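Local coordinates for protein CobC (Shigella flexneri 2a, PDB 6NRU) that probably removes the 5'-phosphate from adenosylcobalamin 5'-phosphate and alpha-ribazole 5'-phosphate, completing the nucleotide loop of vitamin B12, at residues I9-T14 against L58-H63; H63-V68 against L148-Q153; R5-R10 against V48-V53. All coordinates share one frame; numbering follows the deposited sequence.

Contact 1 (I9-T14 against L58-H63); sequences IRHGET and LERAQH. With SO4 (sulfate ion), chain N.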
loop_
_atom_site.group_PDB
_atom_site.type_symbol
_atom_site.label_atom_id
_atom_site.label_comp_id
_atom_site.label_asym_id
_atom_site.label_seq_id
_atom_site.Cartn_x
_atom_site.Cartn_y
_atom_site.Cartn_z
ATOM N N ILE A 9 -2.304 -0.977 -6.487
ATOM C CA ILE A 9 -3.242 0.123 -6.284
ATOM C C ILE A 9 -3.184 0.529 -4.819
ATOM O O ILE A 9 -3.412 -0.301 -3.931
ATOM C CB ILE A 9 -4.680 -0.257 -6.675
ATOM C CG1 ILE A 9 -4.820 -0.349 -8.193
ATOM C CG2 ILE A 9 -5.670 0.754 -6.105
ATOM C CD1 ILE A 9 -6.252 -0.535 -8.656
ATOM N N ARG A 10 -2.874 1.796 -4.568
ATOM C CA ARG A 10 -2.985 2.372 -3.239
ATOM C C ARG A 10 -4.402 2.890 -3.045
ATOM O O ARG A 10 -5.015 3.410 -3.980
ATOM C CB ARG A 10 -1.966 3.499 -3.058
ATOM C CG ARG A 10 -2.121 4.324 -1.790
ATOM C CD ARG A 10 -1.277 5.586 -1.888
ATOM N NE ARG A 10 -1.425 6.476 -0.740
ATOM C CZ ARG A 10 -0.884 7.688 -0.674
ATOM N NH1 ARG A 10 -0.163 8.147 -1.688
ATOM N NH2 ARG A 10 -1.060 8.441 0.402
ATOM N N HIS A 11 -4.925 2.727 -1.830
ATOM C CA HIS A 11 -6.283 3.155 -1.527
ATOM C C HIS A 11 -6.451 4.655 -1.769
ATOM O O HIS A 11 -5.494 5.434 -1.725
ATOM C CB HIS A 11 -6.634 2.822 -0.078
ATOM C CG HIS A 11 -5.800 3.554 0.926
ATOM N ND1 HIS A 11 -6.050 4.860 1.292
ATOM C CD2 HIS A 11 -4.719 3.165 1.639
ATOM C CE1 HIS A 11 -5.157 5.242 2.187
ATOM N NE2 HIS A 11 -4.338 4.232 2.415
ATOM N N GLY A 12 -7.693 5.054 -2.020
ATOM C CA GLY A 12 -7.999 6.432 -2.334
ATOM C C GLY A 12 -7.813 7.361 -1.146
ATOM O O GLY A 12 -7.425 6.966 -0.045
ATOM N N GLU A 13 -8.104 8.639 -1.393
ATOM C CA GLU A 13 -7.961 9.661 -0.364
ATOM C C GLU A 13 -8.851 9.350 0.834
ATOM O O GLU A 13 -9.958 8.822 0.689
ATOM C CB GLU A 13 -8.309 11.037 -0.934
ATOM C CG GLU A 13 -8.086 12.190 0.031
ATOM C CD GLU A 13 -8.776 13.471 -0.409
ATOM O OE1 GLU A 13 -10.022 13.487 -0.486
ATOM O OE2 GLU A 13 -8.066 14.462 -0.678
ATOM N N THR A 14 -8.356 9.671 2.026
ATOM C CA THR A 14 -9.084 9.460 3.266
ATOM C C THR A 14 -9.126 10.761 4.057
ATOM O O THR A 14 -8.418 11.727 3.752
ATOM C CB THR A 14 -8.453 8.341 4.107
ATOM O OG1 THR A 14 -7.117 8.708 4.468
ATOM C CG2 THR A 14 -8.413 7.039 3.326
ATOM N N LEU A 58 -7.094 -3.403 6.427
ATOM C CA LEU A 58 -7.714 -2.129 6.765
ATOM C C LEU A 58 -8.825 -1.793 5.779
ATOM O O LEU A 58 -8.677 -1.960 4.565
ATOM C CB LEU A 58 -6.659 -1.026 6.792
ATOM C CG LEU A 58 -5.443 -1.334 7.670
ATOM C CD1 LEU A 58 -4.533 -0.131 7.753
ATOM C CD2 LEU A 58 -5.879 -1.767 9.059
ATOM N N GLU A 59 -9.950 -1.312 6.317
ATOM C CA GLU A 59 -11.168 -1.213 5.519
ATOM C C GLU A 59 -11.045 -0.187 4.402
ATOM O O GLU A 59 -11.715 -0.320 3.373
ATOM C CB GLU A 59 -12.359 -0.887 6.419
ATOM C CG GLU A 59 -13.656 -1.523 5.948
ATOM C CD GLU A 59 -13.584 -3.036 5.943
ATOM O OE1 GLU A 59 -14.216 -3.656 5.061
ATOM O OE2 GLU A 59 -12.900 -3.604 6.822
ATOM N N ARG A 60 -10.201 0.834 4.570
ATOM C CA ARG A 60 -10.010 1.789 3.485
ATOM C C ARG A 60 -9.447 1.109 2.244
ATOM O O ARG A 60 -9.745 1.525 1.118
ATOM C CB ARG A 60 -9.099 2.936 3.932
ATOM C CG ARG A 60 -7.658 2.546 4.208
ATOM C CD ARG A 60 -7.140 3.261 5.440
ATOM N NE ARG A 60 -5.738 3.646 5.313
ATOM C CZ ARG A 60 -4.864 3.610 6.314
ATOM N NH1 ARG A 60 -5.249 3.201 7.516
ATOM N NH2 ARG A 60 -3.606 3.982 6.114
ATOM N N ALA A 61 -8.649 0.053 2.430
ATOM C CA ALA A 61 -8.152 -0.721 1.300
ATOM C C ALA A 61 -9.228 -1.648 0.751
ATOM O O ALA A 61 -9.349 -1.812 -0.468
ATOM C CB ALA A 61 -6.918 -1.519 1.714
ATOM N N GLN A 62 -10.023 -2.252 1.637
ATOM C CA GLN A 62 -11.097 -3.130 1.186
ATOM C C GLN A 62 -12.218 -2.338 0.526
ATOM O O GLN A 62 -12.798 -2.788 -0.469
ATOM C CB GLN A 62 -11.628 -3.949 2.360
ATOM C CG GLN A 62 -10.571 -4.826 3.004
ATOM C CD GLN A 62 -11.145 -5.777 4.024
ATOM O OE1 GLN A 62 -11.767 -6.778 3.672
ATOM N NE2 GLN A 62 -10.939 -5.472 5.301
ATOM N N HIS A 63 -12.540 -1.158 1.066
ATOM C CA HIS A 63 -13.496 -0.277 0.404
ATOM C C HIS A 63 -13.033 0.059 -1.006
ATOM O O HIS A 63 -13.837 0.092 -1.944
ATOM C CB HIS A 63 -13.693 0.998 1.226
ATOM C CG HIS A 63 -14.828 1.858 0.760
ATOM N ND1 HIS A 63 -15.230 2.987 1.442
ATOM C CD2 HIS A 63 -15.648 1.756 -0.312
ATOM C CE1 HIS A 63 -16.246 3.545 0.806
ATOM N NE2 HIS A 63 -16.517 2.818 -0.263
HETATM S S SO4 N . -1.501 7.256 3.953
HETATM O O1 SO4 N . -0.318 6.741 4.637
HETATM O O2 SO4 N . -1.906 8.517 4.568
HETATM O O3 SO4 N . -1.192 7.477 2.545
HETATM O O4 SO4 N . -2.590 6.289 4.060
#
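R60 sets its CG over the centre of the H11 imidazole: CG sits 3.9 Å from the centroid of the H11 ring, 8° off its normal, a CH-pi contact over the face. H11 CB packs on the helix backbone, 3.6 Å from R60 O, and T14 CG2 touches R60 CB more loosely at 4.2 Å. The ring's rotation is fixed by H11 ND1, which donates to G12 O at 2.8 Å and leaves NE2 facing the sulfate. H11 is the likely site of the tele-phosphohistidine intermediate, which forms on NE2. The R60 chain bends at chi2 and chi3 and brings its guanidinium nearly perpendicular to the ring.

The sulfate side is held more loosely. O4 takes a weak bond from H11 NE2 and a 3.3 Å bond from R60 NH2, while the very short R10 NH2 to O3 approach is doubtful. N17 also binds the sulfate, which is consistent with a phosphate pocket. R60 NH1 turns instead to G24 O.

Around the pair, I9 and H11 bond through their backbones to S151 at the end of strand 146-151, T64 of helix 59-69 touches H11, and A61 leans on C55 of strand 52-55.

Contact 2 (H63-V68 against L148-Q153); sequences HTARLV and LIVSHQ
This is a helix-on-sheet contact in the buried core of the alpha/beta domain, where one face of helix 59-69 meets strand 146-151 through small apolar groups. V150 is its centre: the two methyls of this one residue divide between successive helix residues, T64 and A65. CG1 of V150 meets CG2 of T64 at 3.9 Å and also comes close to T64 CB, the two side chains slanting across one another. The other branch, V150 CG2, meets A65 CB, likewise at 3.9 Å.

The torsion of V150 explains the split. CG1 stands opposite the backbone N (chi1 -172°) and CG2 opposite the carbonyl carbon, which turns one methyl to T64 and the other to A65. At the alanine the side chain is a single methyl, consistent with the close backbones: A65 CA is 6.3 Å from V150 CA. On T64 the division is between methyl and hydroxyl: with chi1 -72°, CG2 is given to the valine while OG1 bonds back to R60 O within the helix, with a weak bond to G12 N besides. The threonine thus presents an apolar branch to the strand and has its polar atom satisfied elsewhere. No hydrogen bond crosses the contact. Farther along, V68 CG1 and L148 CD2 face each other at 4.6 Å, a looser approach than the valine's.

Residues of the strand alternate between two layers. V150 and L148 face helix 59-69, while I149 and S151 turn to L156 of helix 153-163 on the other face of the sheet. Backbone bonds tie the strand to 52-55 on one side, through L52 and L54, and to 5-10 on the other, through W7 and I9. Helix 59-69 is itself flanked by helix 32-44, with H63 and L67 on I35, L67 also on A38, and V68 on L41.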
loop_
_atom_site.group_PDB
_atom_site.type_symbol
_atom_site.label_atom_id
_atom_site.label_comp_id
_atom_site.label_asym_id
_atom_site.label_seq_id
_atom_site.Cartn_x
_atom_site.Cartn_y
_atom_site.Cartn_z
ATOM N N HIS A 63 -12.540 -1.158 1.066
ATOM C CA HIS A 63 -13.496 -0.277 0.404
ATOM C C HIS A 63 -13.033 0.059 -1.006
ATOM O O HIS A 63 -13.837 0.092 -1.944
ATOM C CB HIS A 63 -13.693 0.998 1.226
ATOM C CG HIS A 63 -14.828 1.858 0.760
ATOM N ND1 HIS A 63 -15.230 2.987 1.442
ATOM C CD2 HIS A 63 -15.648 1.756 -0.312
ATOM C CE1 HIS A 63 -16.246 3.545 0.806
ATOM N NE2 HIS A 63 -16.517 2.818 -0.263
ATOM N N THR A 64 -11.733 0.303 -1.175
ATOM C CA THR A 64 -11.193 0.563 -2.504
ATOM C C THR A 64 -11.308 -0.672 -3.390
ATOM O O THR A 64 -11.764 -0.586 -4.536
ATOM C CB THR A 64 -9.739 1.023 -2.391
ATOM O OG1 THR A 64 -9.700 2.352 -1.852
ATOM C CG2 THR A 64 -9.060 1.012 -3.758
ATOM N N ALA A 65 -10.918 -1.838 -2.866
ATOM C CA ALA A 65 -10.961 -3.058 -3.665
ATOM C C ALA A 65 -12.379 -3.392 -4.109
ATOM O O ALA A 65 -12.572 -3.969 -5.185
ATOM C CB ALA A 65 -10.360 -4.222 -2.878
ATOM N N ARG A 66 -13.381 -3.037 -3.303
ATOM C CA ARG A 66 -14.765 -3.250 -3.712
ATOM C C ARG A 66 -15.122 -2.378 -4.909
ATOM O O ARG A 66 -15.743 -2.851 -5.868
ATOM C CB ARG A 66 -15.709 -2.961 -2.541
ATOM C CG ARG A 66 -16.068 -4.167 -1.678
ATOM C CD ARG A 66 -16.617 -3.718 -0.327
ATOM N NE ARG A 66 -17.448 -2.522 -0.455
ATOM C CZ ARG A 66 -17.558 -1.580 0.477
ATOM N NH1 ARG A 66 -16.887 -1.686 1.618
ATOM N NH2 ARG A 66 -18.338 -0.526 0.265
ATOM N N LEU A 67 -14.727 -1.105 -4.873
ATOM C CA LEU A 67 -15.114 -0.176 -5.929
ATOM C C LEU A 67 -14.379 -0.469 -7.229
ATOM O O LEU A 67 -14.954 -0.345 -8.317
ATOM C CB LEU A 67 -14.859 1.259 -5.473
ATOM C CG LEU A 67 -15.655 1.675 -4.236
ATOM C CD1 LEU A 67 -15.087 2.943 -3.617
ATOM C CD2 LEU A 67 -17.118 1.858 -4.587
ATOM N N VAL A 68 -13.106 -0.851 -7.141
ATOM C CA VAL A 68 -12.366 -1.206 -8.346
ATOM C C VAL A 68 -12.938 -2.473 -8.966
ATOM O O VAL A 68 -13.054 -2.585 -10.192
ATOM C CB VAL A 68 -10.867 -1.352 -8.028
ATOM C CG1 VAL A 68 -10.083 -1.690 -9.288
ATOM C CG2 VAL A 68 -10.332 -0.075 -7.394
ATOM N N LEU A 148 -3.816 -8.456 -8.556
ATOM C CA LEU A 148 -4.040 -7.079 -8.140
ATOM C C LEU A 148 -3.794 -6.956 -6.643
ATOM O O LEU A 148 -4.321 -7.749 -5.854
ATOM C CB LEU A 148 -5.464 -6.635 -8.475
ATOM C CG LEU A 148 -5.918 -5.333 -7.813
ATOM C CD1 LEU A 148 -5.154 -4.136 -8.375
ATOM C CD2 LEU A 148 -7.417 -5.145 -7.964
ATOM N N ILE A 149 -2.999 -5.963 -6.254
ATOM C CA ILE A 149 -2.658 -5.724 -4.857
ATOM C C ILE A 149 -3.215 -4.367 -4.454
ATOM O O ILE A 149 -2.847 -3.339 -5.038
ATOM C CB ILE A 149 -1.142 -5.784 -4.622
ATOM C CG1 ILE A 149 -0.617 -7.185 -4.933
ATOM C CG2 ILE A 149 -0.810 -5.381 -3.192
ATOM C CD1 ILE A 149 0.831 -7.384 -4.559
ATOM N N VAL A 150 -4.096 -4.363 -3.458
ATOM C CA VAL A 150 -4.681 -3.142 -2.912
ATOM C C VAL A 150 -4.089 -2.941 -1.524
ATOM O O VAL A 150 -4.363 -3.720 -0.602
ATOM C CB VAL A 150 -6.213 -3.211 -2.857
ATOM C CG1 VAL A 150 -6.790 -1.859 -2.471
ATOM C CG2 VAL A 150 -6.778 -3.683 -4.192
ATOM N N SER A 151 -3.279 -1.895 -1.369
ATOM C CA SER A 151 -2.579 -1.675 -0.111
ATOM C C SER A 151 -2.355 -0.191 0.151
ATOM O O SER A 151 -3.202 0.643 -0.188
ATOM C CB SER A 151 -1.245 -2.424 -0.106
ATOM O OG SER A 151 -0.697 -2.483 1.199
ATOM N N HIS A 152 -1.210 0.144 0.743
ATOM C CA HIS A 152 -0.928 1.484 1.232
ATOM C C HIS A 152 0.386 1.987 0.655
ATOM O O HIS A 152 1.146 1.244 0.026
ATOM C CB HIS A 152 -0.883 1.506 2.764
ATOM C CG HIS A 152 -2.065 0.851 3.405
ATOM N ND1 HIS A 152 -3.185 1.554 3.791
ATOM C CD2 HIS A 152 -2.310 -0.445 3.711
ATOM C CE1 HIS A 152 -4.066 0.720 4.315
ATOM N NE2 HIS A 152 -3.560 -0.499 4.278
ATOM N N GLN A 153 0.649 3.272 0.893
ATOM C CA GLN A 153 1.808 3.928 0.296
ATOM C C GLN A 153 3.114 3.308 0.785
ATOM O O GLN A 153 4.012 3.015 -0.012
ATOM C CB GLN A 153 1.766 5.425 0.607
ATOM C CG GLN A 153 2.408 6.302 -0.448
ATOM C CD GLN A 153 3.906 6.111 -0.516
ATOM O OE1 GLN A 153 4.479 5.987 -1.598
ATOM N NE2 GLN A 153 4.551 6.076 0.648
#

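Contact 3 (R5-R10 against V48-V53); sequences RLWLIR and VSFDLV. With SO4 (sulfate ion), chain N.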
loop_
_atom_site.group_PDB
_atom_site.type_symbol
_atom_site.label_atom_id
_atom_site.label_comp_id
_atom_site.label_asym_id
_atom_site.label_seq_id
_atom_site.Cartn_x
_atom_site.Cartn_y
_atom_site.Cartn_z
ATOM N N ARG A 5 2.522 -10.745 -13.075
ATOM C CA ARG A 5 2.482 -9.293 -12.972
ATOM C C ARG A 5 1.647 -8.888 -11.769
ATOM O O ARG A 5 0.513 -9.351 -11.608
ATOM C CB ARG A 5 1.905 -8.649 -14.232
ATOM C CG ARG A 5 1.598 -7.175 -14.043
ATOM C CD ARG A 5 1.160 -6.530 -15.330
ATOM N NE ARG A 5 2.288 -6.201 -16.192
ATOM C CZ ARG A 5 2.290 -5.190 -17.050
ATOM N NH1 ARG A 5 3.358 -4.956 -17.803
ATOM N NH2 ARG A 5 1.220 -4.411 -17.157
ATOM N N LEU A 6 2.205 -8.017 -10.935
ATOM C CA LEU A 6 1.495 -7.449 -9.797
ATOM C C LEU A 6 0.962 -6.079 -10.192
ATOM O O LEU A 6 1.739 -5.184 -10.539
ATOM C CB LEU A 6 2.413 -7.337 -8.581
ATOM C CG LEU A 6 3.299 -8.557 -8.318
ATOM C CD1 LEU A 6 4.219 -8.306 -7.139
ATOM C CD2 LEU A 6 2.446 -9.797 -8.083
ATOM N N TRP A 7 -0.356 -5.926 -10.160
ATOM C CA TRP A 7 -0.986 -4.632 -10.380
ATOM C C TRP A 7 -1.177 -3.969 -9.023
ATOM O O TRP A 7 -1.912 -4.485 -8.174
ATOM C CB TRP A 7 -2.317 -4.789 -11.111
ATOM C CG TRP A 7 -2.202 -5.527 -12.416
ATOM C CD1 TRP A 7 -2.045 -6.873 -12.588
ATOM C CD2 TRP A 7 -2.233 -4.958 -13.732
ATOM N NE1 TRP A 7 -1.977 -7.176 -13.925
ATOM C CE2 TRP A 7 -2.092 -6.017 -14.649
ATOM C CE3 TRP A 7 -2.366 -3.654 -14.222
ATOM C CZ2 TRP A 7 -2.077 -5.814 -16.031
ATOM C CZ3 TRP A 7 -2.354 -3.456 -15.592
ATOM C CH2 TRP A 7 -2.210 -4.529 -16.480
ATOM N N LEU A 8 -0.503 -2.844 -8.811
ATOM C CA LEU A 8 -0.470 -2.185 -7.512
ATOM C C LEU A 8 -1.441 -1.014 -7.500
ATOM O O LEU A 8 -1.406 -0.160 -8.392
ATOM C CB LEU A 8 0.946 -1.703 -7.190
ATOM C CG LEU A 8 2.056 -2.724 -7.455
ATOM C CD1 LEU A 8 3.424 -2.150 -7.127
ATOM C CD2 LEU A 8 1.807 -4.003 -6.665
ATOM N N ILE A 9 -2.304 -0.977 -6.487
ATOM C CA ILE A 9 -3.242 0.123 -6.284
ATOM C C ILE A 9 -3.184 0.529 -4.819
ATOM O O ILE A 9 -3.412 -0.301 -3.931
ATOM C CB ILE A 9 -4.680 -0.257 -6.675
ATOM C CG1 ILE A 9 -4.820 -0.349 -8.193
ATOM C CG2 ILE A 9 -5.670 0.754 -6.105
ATOM C CD1 ILE A 9 -6.252 -0.535 -8.656
ATOM N N ARG A 10 -2.874 1.796 -4.568
ATOM C CA ARG A 10 -2.985 2.372 -3.239
ATOM C C ARG A 10 -4.402 2.890 -3.045
ATOM O O ARG A 10 -5.015 3.410 -3.980
ATOM C CB ARG A 10 -1.966 3.499 -3.058
ATOM C CG ARG A 10 -2.121 4.324 -1.790
ATOM C CD ARG A 10 -1.277 5.586 -1.888
ATOM N NE ARG A 10 -1.425 6.476 -0.740
ATOM C CZ ARG A 10 -0.884 7.688 -0.674
ATOM N NH1 ARG A 10 -0.163 8.147 -1.688
ATOM N NH2 ARG A 10 -1.060 8.441 0.402
ATOM N N VAL A 48 -8.655 -5.550 -17.801
ATOM C CA VAL A 48 -7.516 -6.308 -17.301
ATOM C C VAL A 48 -8.050 -7.542 -16.587
ATOM O O VAL A 48 -8.756 -7.433 -15.579
ATOM C CB VAL A 48 -6.645 -5.460 -16.365
ATOM C CG1 VAL A 48 -5.517 -6.303 -15.797
ATOM C CG2 VAL A 48 -6.094 -4.250 -17.108
ATOM N N SER A 49 -7.716 -8.719 -17.112
ATOM C CA SER A 49 -8.258 -9.980 -16.611
ATOM C C SER A 49 -7.430 -10.440 -15.418
ATOM O O SER A 49 -6.467 -11.198 -15.550
ATOM C CB SER A 49 -8.274 -11.031 -17.712
ATOM O OG SER A 49 -7.107 -10.944 -18.510
ATOM N N PHE A 50 -7.816 -9.976 -14.234
ATOM C CA PHE A 50 -7.194 -10.456 -13.012
ATOM C C PHE A 50 -7.651 -11.877 -12.703
ATOM O O PHE A 50 -8.743 -12.305 -13.091
ATOM C CB PHE A 50 -7.534 -9.543 -11.833
ATOM C CG PHE A 50 -7.183 -8.099 -12.055
ATOM C CD1 PHE A 50 -5.886 -7.651 -11.874
ATOM C CD2 PHE A 50 -8.157 -7.186 -12.429
ATOM C CE1 PHE A 50 -5.566 -6.324 -12.071
ATOM C CE2 PHE A 50 -7.841 -5.857 -12.627
ATOM C CZ PHE A 50 -6.544 -5.424 -12.448
ATOM N N ASP A 51 -6.794 -12.613 -12.001
ATOM C CA ASP A 51 -7.137 -13.928 -11.486
ATOM C C ASP A 51 -6.918 -14.034 -9.985
ATOM O O ASP A 51 -7.143 -15.109 -9.415
ATOM C CB ASP A 51 -6.334 -15.019 -12.209
ATOM C CG ASP A 51 -4.884 -14.637 -12.417
ATOM O OD1 ASP A 51 -4.178 -15.365 -13.148
ATOM O OD2 ASP A 51 -4.449 -13.613 -11.850
ATOM N N LEU A 52 -6.497 -12.953 -9.331
ATOM C CA LEU A 52 -6.267 -12.965 -7.896
ATOM C C LEU A 52 -6.260 -11.530 -7.390
ATOM O O LEU A 52 -5.761 -10.632 -8.072
ATOM C CB LEU A 52 -4.946 -13.660 -7.548
ATOM C CG LEU A 52 -4.686 -13.899 -6.060
ATOM C CD1 LEU A 52 -5.768 -14.791 -5.456
ATOM C CD2 LEU A 52 -3.310 -14.501 -5.852
ATOM N N VAL A 53 -6.817 -11.320 -6.200
ATOM C CA VAL A 53 -6.796 -10.021 -5.540
ATOM C C VAL A 53 -6.270 -10.223 -4.125
ATOM O O VAL A 53 -6.824 -11.020 -3.362
ATOM C CB VAL A 53 -8.181 -9.354 -5.507
ATOM C CG1 VAL A 53 -8.109 -8.044 -4.736
ATOM C CG2 VAL A 53 -8.696 -9.117 -6.920
HETATM S S SO4 N . -1.501 7.256 3.953
HETATM O O1 SO4 N . -0.318 6.741 4.637
HETATM O O2 SO4 N . -1.906 8.517 4.568
HETATM O O3 SO4 N . -1.192 7.477 2.545
HETATM O O4 SO4 N . -2.590 6.289 4.060
#
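W7 receives both V48 and F50 on the same face of its indole, in an aromatic cluster away from the catalytic site. The aromatic interaction is an edge-to-face pair: F50 directs its ring edge at the five-membered ring of W7, with the planes at 81° and the centroids 5.0 Å apart. F50 CE1 does the touching, 3.5 Å from W7 CG.

The CH-pi contact is made by V48, whose CG1 lies over the six-membered ring of W7, 3.7 Å from its centroid and 21° off the normal. CG1 stands anti to the backbone N (chi1 177°), which brings it over the indole while V48 CG2 reaches the outer rim at W7 CH2. V48 CG1 also lies over the F50 ring, so one methyl packs into the corner between the two aromatics. The indole lies between R5 CD on one face and V48 and F50 on the other.

Several polar side-chain atoms bond outside the two segments. W7 NE1 bonds to N146 OD1, R5 NH1 forms a salt bridge with D185, and the D51 carboxylate takes the backbone N-H groups of Q145 and N146.

The segment leading into strand 52-55 thus packs on strand 5-10 across the intervening strand 146-151, whose L148 touches both W7 and F50. W181, the first residue of strand 181-187, meets the indole ring as well.

All three contacts reach the same sheet, two of them through helix 59-69. Contacts 1 and 2 share H63, with centres about 5 Å apart; the side chain of T64 in contact 2 is about 4 Å from that of H11. Strands 5-10 and 146-151 join them directly, I9 N lying 2.8 Å from I149 O, and the same strand pair reaches contact 3 through I149 N, 2.7 Å from W7 O. Contact 3 is about 15 Å from contact 1 between centres, away from the annotated sites, although R10 at the strand's other end meets the sulfate. At the catalytic end, the side chain of R60 is about 4 Å from that of E84, the likely proton donor/acceptor.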